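Local coordinates for protein orotidine-5-phosphate decarboxylase/orotate phosphoribosyltransferase, putative (Ompdcase-oprtase, putative) (Leishmania infantum, PDB 3QW3) that probably catalyses, through this decarboxylase domain of a bifunctional UMP synthase, the conversion of orotidine 5'-phosphate to UMP, the last step of de novo UMP synthesis, at residues E68-V73 against L103-I108; E39-Y44 against A239-L244. All blocks are in the same frame, centred on the assembly; numbering follows the deposited sequence.

Contact 1. Residues E68-V73 against L103-I108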
loop_
_atom_site.group_PDB
_atom_site.type_symbol
_atom_site.label_atom_id
_atom_site.label_comp_id
_atom_site.label_asym_id
_atom_site.label_seq_id
_atom_site.Cartn_x
_atom_site.Cartn_y
_atom_site.Cartn_z
ATOM N N GLU A 68 -4.717 -2.322 21.049
ATOM C CA GLU A 68 -5.574 -1.933 22.168
ATOM C C GLU A 68 -6.854 -1.228 21.702
ATOM O O GLU A 68 -7.939 -1.493 22.225
ATOM C CB GLU A 68 -4.797 -1.058 23.162
ATOM C CG GLU A 68 -5.598 -0.658 24.399
ATOM C CD GLU A 68 -4.755 -0.020 25.498
ATOM O OE1 GLU A 68 -5.306 0.190 26.601
ATOM O OE2 GLU A 68 -3.560 0.275 25.270
ATOM N N VAL A 69 -6.727 -0.338 20.719
ATOM C CA VAL A 69 -7.890 0.368 20.170
ATOM C C VAL A 69 -8.862 -0.609 19.497
ATOM O O VAL A 69 -10.073 -0.519 19.701
ATOM C CB VAL A 69 -7.472 1.534 19.215
ATOM C CG1 VAL A 69 -8.679 2.110 18.478
ATOM C CG2 VAL A 69 -6.769 2.634 19.994
ATOM N N ILE A 70 -8.335 -1.554 18.720
ATOM C CA ILE A 70 -9.176 -2.570 18.070
ATOM C C ILE A 70 -9.921 -3.410 19.117
ATOM O O ILE A 70 -11.127 -3.641 18.993
ATOM C CB ILE A 70 -8.357 -3.448 17.084
ATOM C CG1 ILE A 70 -7.974 -2.613 15.851
ATOM C CG2 ILE A 70 -9.133 -4.706 16.679
ATOM C CD1 ILE A 70 -6.985 -3.274 14.911
ATOM N N ARG A 71 -9.203 -3.834 20.157
ATOM C CA ARG A 71 -9.796 -4.603 21.251
ATOM C C ARG A 71 -10.900 -3.807 21.963
ATOM O O ARG A 71 -11.861 -4.395 22.472
ATOM C CB ARG A 71 -8.709 -5.053 22.236
ATOM C CG ARG A 71 -9.060 -6.288 23.051
ATOM C CD ARG A 71 -7.822 -6.870 23.739
ATOM N N ALA A 72 -10.767 -2.480 21.971
ATOM C CA ALA A 72 -11.733 -1.573 22.616
ATOM C C ALA A 72 -13.080 -1.476 21.895
ATOM O O ALA A 72 -14.086 -1.089 22.497
ATOM C CB ALA A 72 -11.131 -0.185 22.787
ATOM N N VAL A 73 -13.100 -1.818 20.610
ATOM C CA VAL A 73 -14.334 -1.786 19.833
ATOM C C VAL A 73 -15.277 -2.892 20.333
ATOM O O VAL A 73 -14.873 -4.055 20.404
ATOM C CB VAL A 73 -14.046 -1.940 18.318
ATOM C CG1 VAL A 73 -15.331 -1.997 17.519
ATOM C CG2 VAL A 73 -13.152 -0.795 17.835
ATOM N N LEU A 103 -3.628 -8.436 14.738
ATOM C CA LEU A 103 -4.401 -7.266 15.156
ATOM C C LEU A 103 -5.892 -7.565 15.312
ATOM O O LEU A 103 -6.614 -6.797 15.961
ATOM C CB LEU A 103 -4.195 -6.097 14.188
ATOM C CG LEU A 103 -2.809 -5.445 14.173
ATOM C CD1 LEU A 103 -2.676 -4.549 12.937
ATOM C CD2 LEU A 103 -2.542 -4.663 15.448
ATOM N N ASN A 104 -6.332 -8.675 14.719
ATOM C CA ASN A 104 -7.730 -9.139 14.774
ATOM C C ASN A 104 -8.726 -8.142 14.184
ATOM O O ASN A 104 -9.846 -7.990 14.679
ATOM C CB ASN A 104 -8.142 -9.532 16.203
ATOM C CG ASN A 104 -7.454 -10.793 16.687
ATOM O OD1 ASN A 104 -7.561 -11.858 16.071
ATOM N ND2 ASN A 104 -6.761 -10.684 17.810
ATOM N N ALA A 105 -8.306 -7.459 13.123
ATOM C CA ALA A 105 -9.227 -6.660 12.328
ATOM C C ALA A 105 -10.083 -7.609 11.497
ATOM O O ALA A 105 -9.680 -8.747 11.232
ATOM C CB ALA A 105 -8.460 -5.692 11.431
ATOM N N HIS A 106 -11.267 -7.150 11.100
ATOM C CA HIS A 106 -12.191 -7.981 10.327
ATOM C C HIS A 106 -12.084 -7.743 8.823
ATOM O O HIS A 106 -12.612 -8.520 8.022
ATOM C CB HIS A 106 -13.633 -7.743 10.804
ATOM C CG HIS A 106 -13.790 -7.803 12.289
ATOM N ND1 HIS A 106 -14.245 -8.925 12.948
ATOM C CD2 HIS A 106 -13.543 -6.879 13.248
ATOM C CE1 HIS A 106 -14.275 -8.689 14.247
ATOM N NE2 HIS A 106 -13.860 -7.452 14.456
ATOM N N ALA A 107 -11.396 -6.663 8.450
ATOM C CA ALA A 107 -11.276 -6.266 7.062
ATOM C C ALA A 107 -10.051 -5.379 6.868
ATOM O O ALA A 107 -9.524 -4.807 7.835
ATOM C CB ALA A 107 -12.538 -5.527 6.603
ATOM N N ILE A 108 -9.624 -5.255 5.617
ATOM C CA ILE A 108 -8.488 -4.399 5.263
ATOM C C ILE A 108 -8.777 -3.687 3.940
ATOM O O ILE A 108 -9.569 -4.166 3.132
ATOM C CB ILE A 108 -7.177 -5.240 5.156
ATOM C CG1 ILE A 108 -5.920 -4.356 5.259
ATOM C CG2 ILE A 108 -7.177 -6.117 3.901
ATOM C CD1 ILE A 108 -4.607 -5.166 5.314
#
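Asn104 O, which the branch methyl CG2 of Ile70 approaches to 3.9 Å, also lies over one face of the His106 imidazole, 4.0 Å above its plane and offset toward the rim. Ile70 carries the first segment's share of the contact. With chi1 -71° placing CG1 beside the backbone N, Ile70 CG2 falls anti to that N and comes down on Leu103 O at 3.4 Å. The other branch runs out extended, chi2 171°, and its terminal CD1 reaches Leu103 CB at 4.0 Å, the two side chains crossing at about a right angle. Ile70 CD1 also lies 4.5 Å from Ala105 CB, a looser apolar contact. The target is the turn that ends helix 89-102: positive phi at Asn104 and a backbone bond between Ala105 and Ala99 turn the chain toward strand 107-110 of the TIM barrel. Leu103 also packs on Trp63 and Leu66 of helix 60-72, and on another side of that helix Val69 touches Cys34 of helix 27-41. No hydrogen bond spans the segments; Ile70 methyls meet carbonyl oxygens and apolar carbons by van der Waals contact, so fit of shape rather than bond direction sets the contact.

Contact 2. Residues E39-Y44 against A239-L244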
loop_
_atom_site.group_PDB
_atom_site.type_symbol
_atom_site.label_atom_id
_atom_site.label_comp_id
_atom_site.label_asym_id
_atom_site.label_seq_id
_atom_site.Cartn_x
_atom_site.Cartn_y
_atom_site.Cartn_z
ATOM N N GLU A 39 -16.773 5.215 22.682
ATOM C CA GLU A 39 -17.811 5.341 23.715
ATOM C C GLU A 39 -18.950 6.259 23.268
ATOM O O GLU A 39 -20.124 5.969 23.520
ATOM C CB GLU A 39 -17.198 5.838 25.034
ATOM N N GLN A 40 -18.605 7.350 22.589
ATOM C CA GLN A 40 -19.596 8.328 22.125
ATOM C C GLN A 40 -20.438 7.864 20.931
ATOM O O GLN A 40 -21.573 8.321 20.757
ATOM C CB GLN A 40 -18.911 9.652 21.778
ATOM C CG GLN A 40 -18.335 10.393 22.970
ATOM C CD GLN A 40 -17.382 11.499 22.567
ATOM O OE1 GLN A 40 -16.694 11.403 21.552
ATOM N NE2 GLN A 40 -17.329 12.555 23.369
ATOM N N THR A 41 -19.897 6.951 20.123
ATOM C CA THR A 41 -20.472 6.662 18.810
ATOM C C THR A 41 -20.957 5.229 18.562
ATOM O O THR A 41 -21.663 4.991 17.584
ATOM C CB THR A 41 -19.478 7.017 17.669
ATOM O OG1 THR A 41 -18.291 6.223 17.807
ATOM C CG2 THR A 41 -19.123 8.508 17.694
ATOM N N HIS A 42 -20.586 4.282 19.423
ATOM C CA HIS A 42 -20.812 2.860 19.114
ATOM C C HIS A 42 -22.281 2.464 18.904
ATOM O O HIS A 42 -22.567 1.572 18.111
ATOM C CB HIS A 42 -20.138 1.938 20.136
ATOM C CG HIS A 42 -20.778 1.960 21.487
ATOM N ND1 HIS A 42 -21.734 1.044 21.870
ATOM C CD2 HIS A 42 -20.604 2.788 22.544
ATOM C CE1 HIS A 42 -22.122 1.305 23.105
ATOM N NE2 HIS A 42 -21.452 2.358 23.537
ATOM N N GLU A 43 -23.205 3.136 19.593
ATOM C CA GLU A 43 -24.630 2.840 19.418
ATOM C C GLU A 43 -25.090 3.066 17.977
ATOM O O GLU A 43 -26.057 2.449 17.524
ATOM C CB GLU A 43 -25.487 3.662 20.389
ATOM N N TYR A 44 -24.364 3.918 17.249
ATOM C CA TYR A 44 -24.744 4.300 15.893
ATOM C C TYR A 44 -23.732 3.899 14.821
ATOM O O TYR A 44 -23.862 4.305 13.667
ATOM C CB TYR A 44 -25.041 5.804 15.840
ATOM C CG TYR A 44 -26.155 6.169 16.786
ATOM C CD1 TYR A 44 -27.483 5.933 16.439
ATOM C CD2 TYR A 44 -25.881 6.703 18.046
ATOM C CE1 TYR A 44 -28.518 6.238 17.313
ATOM C CE2 TYR A 44 -26.911 7.016 18.929
ATOM C CZ TYR A 44 -28.223 6.779 18.551
ATOM O OH TYR A 44 -29.254 7.081 19.413
ATOM N N ALA A 239 -24.066 13.103 19.514
ATOM C CA ALA A 239 -25.221 13.626 18.786
ATOM C C ALA A 239 -24.983 13.635 17.282
ATOM O O ALA A 239 -25.914 13.424 16.501
ATOM C CB ALA A 239 -25.584 15.032 19.278
ATOM N N ALA A 240 -23.733 13.877 16.889
ATOM C CA ALA A 240 -23.341 13.893 15.484
ATOM C C ALA A 240 -23.531 12.529 14.829
ATOM O O ALA A 240 -24.037 12.439 13.714
ATOM C CB ALA A 240 -21.887 14.355 15.340
ATOM N N ALA A 241 -23.121 11.476 15.527
ATOM C CA ALA A 241 -23.228 10.122 14.994
ATOM C C ALA A 241 -24.690 9.711 14.904
ATOM O O ALA A 241 -25.112 9.115 13.914
ATOM C CB ALA A 241 -22.430 9.141 15.845
ATOM N N LYS A 242 -25.459 10.047 15.939
ATOM C CA LYS A 242 -26.894 9.782 15.942
ATOM C C LYS A 242 -27.556 10.442 14.736
ATOM O O LYS A 242 -28.287 9.786 13.995
ATOM C CB LYS A 242 -27.530 10.260 17.253
ATOM C CG LYS A 242 -29.025 9.959 17.377
ATOM C CD LYS A 242 -29.559 10.383 18.748
ATOM C CE LYS A 242 -30.986 9.879 18.992
ATOM N NZ LYS A 242 -31.996 10.552 18.121
ATOM N N GLU A 243 -27.277 11.731 14.528
ATOM C CA GLU A 243 -27.873 12.484 13.422
ATOM C C GLU A 243 -27.496 11.925 12.048
ATOM O O GLU A 243 -28.360 11.768 11.187
ATOM C CB GLU A 243 -27.525 13.975 13.521
ATOM C CG GLU A 243 -28.019 14.824 12.342
ATOM C CD GLU A 243 -27.865 16.317 12.577
ATOM O OE1 GLU A 243 -27.839 17.082 11.585
ATOM O OE2 GLU A 243 -27.776 16.733 13.751
ATOM N N LEU A 244 -26.210 11.625 11.854
ATOM C CA LEU A 244 -25.732 11.069 10.589
ATOM C C LEU A 244 -26.347 9.703 10.313
ATOM O O LEU A 244 -26.799 9.443 9.201
ATOM C CB LEU A 244 -24.206 10.946 10.584
ATOM C CG LEU A 244 -23.352 12.198 10.392
ATOM C CD1 LEU A 244 -21.918 11.888 10.794
ATOM C CD2 LEU A 244 -23.409 12.717 8.960
#
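Tyr44 and Lys242 make a CH-pi and apolar contact in the outer layer, between the end of helix 27-41 with the 3-10 turn after it and the early turns of helix 237-253. Tyr44 lays its ring on Lys242, whose CA sits 3.8 Å from the ring centroid and 9° off the normal, over the face. From there the lysine chain follows the phenol outward, both side chains pointing the same way: Lys242 CG lies 3.5 Å from Tyr44 CZ, and Lys242 CE 3.3 Å from Tyr44 OH. The chain starts with CG anti to the backbone N (chi1 -177°) and bends at chi4, -69°, where NZ turns away to a salt bridge with Glu246. In the TIM barrel helix 27-41 follows the first strand and helix 237-253, after the short helix 229-232, the last, so their meeting closes the ring of helices. Deeper in, Ala241 faces the neighbouring helix: its CB is 3.8 Å from Thr41 CG2 and 4.2 Å from Tyr44 CB. Thr41 OG1 bonds instead to Leu37 O and Tyr48 OH, leaving the methyl for the alanine. The 3-10 turn, with Tyr44 N bonded to Thr41 O at 2.9 Å, brings Tyr44 round to Lys242.

Overall arrangement
From the N terminus the chain makes helix 3-11, then strand 16-20 and helix 27-41, whose end supplies residues 39-44. Strand 47-50 and helix 60-72 follow, and residues 68-73 open contact 1. It closes about 30 residues later at 103-108, after strand 80-85 and helix 89-102, as the chain enters strand 107-110. Contact 2 closes only at 239-244, on the last helix, so the short loop of contact 1 falls entirely within its long one and the two do not cross. Contact 1 ties helix 60-72 to the turn after helix 89-102; contact 2 ties the helix after the first strand to the last helix. Their centres lie 19 Å apart and their nearest atoms about 7 Å, without touching.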